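Local coordinates for F5/8 type C domain protein (Bacteroides ovatus, PDB 4ZRX) that is a putative alpha-L-fucosidase, probably releasing alpha-linked L-fucose from glycans, with an F5/8 type C domain that may bind carbohydrate, at residues V305-D313 against E461-K469. Numbering follows the deposited sequence. Where two conformers were deposited one is given.
Sequences VKSLKHLSD and EPLQEETTK
With OG of Ser307 set between its own backbone N and carbonyl carbon (chi1 68°), and the Glu465 chain folded back at chi2 (42°), hydroxyl and carboxylate meet: Ser307 OG donates to Glu465 OE2 over 2.7 Å, on the syn lone pair. Ser307 is the N-cap of helix 308-316, its OG also accepting from His310 N at 2.9 Å, while Glu465 OE2 takes a second bond, from Glu466 N, on its anti side. With an alanine here, His310 N is likely to lose its cap and the Glu465 carboxylate, keeping Glu466 N, to be less firmly fixed. The other helix-start amides are reached through water: one water links Leu308 N to Glu466 OE2, another Lys309 N to Gln464 O. Further along, Leu463 packs against Leu308 and Ser312, its CD1 lying 3.7 Å from Ser312 CB, and Tyr351 of helix 339-356 touches the same leucine. The Lys309 chain runs across Glu465, CD 3.5 Å from Leu463 O, before its NZ pairs with Asp313 OD2. An extended linker toward the C-terminal F5/8 type C region thus lies on a fucosidase-region helix, and the Glu465 and Glu466 carboxylates beside the helix N-terminus probably interact favourably with its dipole.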
loop_
_atom_site.group_PDB
_atom_site.type_symbol
_atom_site.label_atom_id
_atom_site.label_comp_id
_atom_site.label_asym_id
_atom_site.label_seq_id
_atom_site.Cartn_x
_atom_site.Cartn_y
_atom_site.Cartn_z
ATOM N N VAL A 305 2.489 -6.628 -12.094
ATOM C CA VAL A 305 1.819 -6.911 -10.832
ATOM C C VAL A 305 2.923 -6.967 -9.762
ATOM O O VAL A 305 3.998 -7.572 -9.940
ATOM C CB VAL A 305 1.046 -8.210 -10.917
ATOM C CG1 VAL A 305 0.525 -8.642 -9.582
ATOM C CG2 VAL A 305 -0.053 -8.144 -11.944
ATOM N N LYS A 306 2.677 -6.343 -8.628
ATOM C CA LYS A 306 3.691 -6.230 -7.584
ATOM C C LYS A 306 4.120 -7.593 -7.096
ATOM O O LYS A 306 3.309 -8.566 -7.032
ATOM C CB LYS A 306 3.136 -5.378 -6.432
ATOM C CG LYS A 306 3.104 -3.906 -6.727
ATOM C CD LYS A 306 2.518 -3.190 -5.530
ATOM C CE LYS A 306 2.623 -1.706 -5.624
ATOM N NZ LYS A 306 1.917 -1.140 -6.773
ATOM N N SER A 307 5.405 -7.713 -6.765
ATOM C CA SER A 307 5.971 -8.997 -6.364
ATOM C C SER A 307 5.441 -9.462 -5.039
ATOM O O SER A 307 4.944 -8.641 -4.243
ATOM C CB SER A 307 7.488 -8.896 -6.204
ATOM O OG SER A 307 7.872 -8.091 -5.130
ATOM N N LEU A 308 5.574 -10.757 -4.777
ATOM C CA LEU A 308 5.184 -11.263 -3.455
ATOM C C LEU A 308 5.916 -10.583 -2.334
ATOM O O LEU A 308 5.289 -10.242 -1.300
ATOM C CB LEU A 308 5.366 -12.761 -3.359
ATOM C CG LEU A 308 5.031 -13.435 -2.043
ATOM C CD1 LEU A 308 3.592 -13.179 -1.652
ATOM C CD2 LEU A 308 5.309 -14.917 -2.151
ATOM N N LYS A 309 7.229 -10.410 -2.513
ATOM C CA LYS A 309 7.991 -9.668 -1.490
ATOM C C LYS A 309 7.474 -8.261 -1.251
ATOM O O LYS A 309 7.332 -7.821 -0.129
ATOM C CB LYS A 309 9.477 -9.579 -1.794
ATOM C CG LYS A 309 10.240 -8.904 -0.611
ATOM C CD LYS A 309 11.705 -8.956 -0.781
ATOM C CE LYS A 309 12.374 -8.387 0.407
ATOM N NZ LYS A 309 12.166 -6.940 0.493
ATOM N N HIS A 310 7.160 -7.545 -2.321
ATOM C CA HIS A 310 6.653 -6.190 -2.157
ATOM C C HIS A 310 5.310 -6.181 -1.450
ATOM O O HIS A 310 5.048 -5.344 -0.553
ATOM C CB HIS A 310 6.545 -5.560 -3.545
ATOM C CG HIS A 310 6.279 -4.097 -3.553
ATOM N ND1 HIS A 310 6.220 -3.388 -4.744
ATOM C CD2 HIS A 310 6.164 -3.179 -2.571
ATOM C CE1 HIS A 310 6.016 -2.107 -4.481
ATOM N NE2 HIS A 310 5.949 -1.958 -3.177
ATOM N N LEU A 311 4.404 -7.100 -1.814
ATOM C CA LEU A 311 3.109 -7.157 -1.144
ATOM C C LEU A 311 3.248 -7.517 0.339
ATOM O O LEU A 311 2.601 -6.923 1.210
ATOM C CB LEU A 311 2.173 -8.163 -1.839
ATOM C CG LEU A 311 1.754 -7.703 -3.241
ATOM C CD1 LEU A 311 0.917 -8.820 -3.843
ATOM C CD2 LEU A 311 0.865 -6.476 -3.185
ATOM N N SER A 312 4.155 -8.451 0.627
ATOM C CA SER A 312 4.460 -8.775 2.014
ATOM C C SER A 312 4.998 -7.580 2.772
ATOM O O SER A 312 4.535 -7.261 3.908
ATOM C CB SER A 312 5.483 -9.932 2.059
ATOM O OG SER A 312 5.907 -10.148 3.392
ATOM N N ASP A 313 5.909 -6.850 2.157
ATOM C CA ASP A 313 6.458 -5.647 2.786
ATOM C C ASP A 313 5.374 -4.627 3.011
ATOM O O ASP A 313 5.329 -3.978 4.080
ATOM C CB ASP A 313 7.629 -5.045 2.040
ATOM C CG ASP A 313 8.894 -5.944 2.064
ATOM O OD1 ASP A 313 9.106 -6.791 2.980
ATOM O OD2 ASP A 313 9.680 -5.771 1.112
ATOM N N GLU A 461 8.924 -16.955 6.720
ATOM C CA GLU A 461 9.924 -17.303 5.719
ATOM C C GLU A 461 10.450 -16.006 5.013
ATOM O O GLU A 461 9.659 -15.203 4.476
ATOM C CB GLU A 461 9.301 -18.318 4.736
ATOM C CG GLU A 461 10.210 -19.392 4.139
ATOM C CD GLU A 461 10.933 -20.253 5.180
ATOM O OE1 GLU A 461 10.326 -21.117 5.863
ATOM O OE2 GLU A 461 12.130 -20.049 5.305
ATOM N N PRO A 462 11.788 -15.780 4.996
ATOM C CA PRO A 462 12.276 -14.582 4.300
ATOM C C PRO A 462 12.061 -14.723 2.804
ATOM O O PRO A 462 12.200 -15.809 2.260
ATOM C CB PRO A 462 13.774 -14.531 4.658
ATOM C CG PRO A 462 13.888 -15.370 5.905
ATOM C CD PRO A 462 12.898 -16.470 5.715
ATOM N N LEU A 463 11.643 -13.652 2.159
ATOM C CA LEU A 463 11.335 -13.671 0.737
ATOM C C LEU A 463 12.412 -12.944 -0.036
ATOM O O LEU A 463 12.992 -11.989 0.457
ATOM C CB LEU A 463 9.993 -12.959 0.501
ATOM C CG LEU A 463 8.782 -13.695 1.064
ATOM C CD1 LEU A 463 7.561 -12.762 1.026
ATOM C CD2 LEU A 463 8.438 -15.038 0.377
ATOM N N GLN A 464 12.646 -13.407 -1.261
ATOM C CA GLN A 464 13.578 -12.779 -2.192
ATOM C C GLN A 464 12.835 -11.823 -3.112
ATOM O O GLN A 464 11.715 -12.138 -3.558
ATOM C CB GLN A 464 14.198 -13.838 -3.132
ATOM C CG GLN A 464 14.732 -15.087 -2.467
ATOM C CD GLN A 464 15.678 -14.746 -1.344
ATOM O OE1 GLN A 464 16.429 -13.761 -1.433
ATOM N NE2 GLN A 464 15.643 -15.532 -0.264
ATOM N N GLU A 465 13.470 -10.712 -3.448
ATOM C CA GLU A 465 12.930 -9.816 -4.474
ATOM C C GLU A 465 12.861 -10.512 -5.821
ATOM O O GLU A 465 13.568 -11.493 -6.086
ATOM C CB GLU A 465 13.746 -8.525 -4.608
ATOM C CG GLU A 465 12.950 -7.354 -5.237
ATOM C CD GLU A 465 11.492 -7.238 -4.711
ATOM O OE1 GLU A 465 11.250 -6.569 -3.682
ATOM O OE2 GLU A 465 10.582 -7.811 -5.357
ATOM N N GLU A 466 11.980 -10.006 -6.670
ATOM C CA GLU A 466 11.836 -10.540 -8.007
ATOM C C GLU A 466 13.020 -10.077 -8.836
ATOM O O GLU A 466 13.495 -8.966 -8.606
ATOM C CB GLU A 466 10.543 -10.009 -8.621
ATOM C CG GLU A 466 9.662 -11.139 -9.039
ATOM C CD GLU A 466 8.305 -10.666 -9.434
ATOM O OE1 GLU A 466 8.200 -9.510 -9.928
ATOM O OE2 GLU A 466 7.366 -11.450 -9.204
ATOM N N THR A 467 13.496 -10.934 -9.748
ATOM C CA THR A 467 14.495 -10.538 -10.747
ATOM C C THR A 467 13.923 -9.489 -11.708
ATOM O O THR A 467 12.871 -9.719 -12.313
ATOM C CB THR A 467 14.956 -11.767 -11.621
ATOM O OG1 THR A 467 15.054 -12.949 -10.815
ATOM C CG2 THR A 467 16.277 -11.497 -12.257
ATOM N N THR A 468 14.587 -8.348 -11.853
ATOM C CA THR A 468 14.200 -7.372 -12.870
ATOM C C THR A 468 14.289 -8.004 -14.277
ATOM O O THR A 468 15.290 -8.634 -14.587
ATOM C CB THR A 468 15.135 -6.137 -12.836
ATOM O OG1 THR A 468 15.154 -5.625 -11.503
ATOM C CG2 THR A 468 14.665 -5.042 -13.792
ATOM N N LYS A 469 13.227 -7.857 -15.078
ATOM C CA LYS A 469 13.200 -8.387 -16.438
ATOM C C LYS A 469 13.862 -7.343 -17.347
ATOM O O LYS A 469 13.489 -6.182 -17.329
ATOM C CB LYS A 469 11.758 -8.675 -16.876
ATOM C CG LYS A 469 10.974 -9.619 -15.949
ATOM C CD LYS A 469 9.485 -9.513 -16.228
ATOM C CE LYS A 469 8.657 -10.471 -15.388
ATOM N NZ LYS A 469 7.204 -10.178 -15.590
HETATM O O HOH W 1 5.336 -10.098 -10.668
HETATM O O HOH W 2 6.559 -6.678 -10.592
HETATM O O HOH W 3 6.875 -12.454 -6.643
HETATM O O HOH W 4 8.860 -11.776 -4.540
#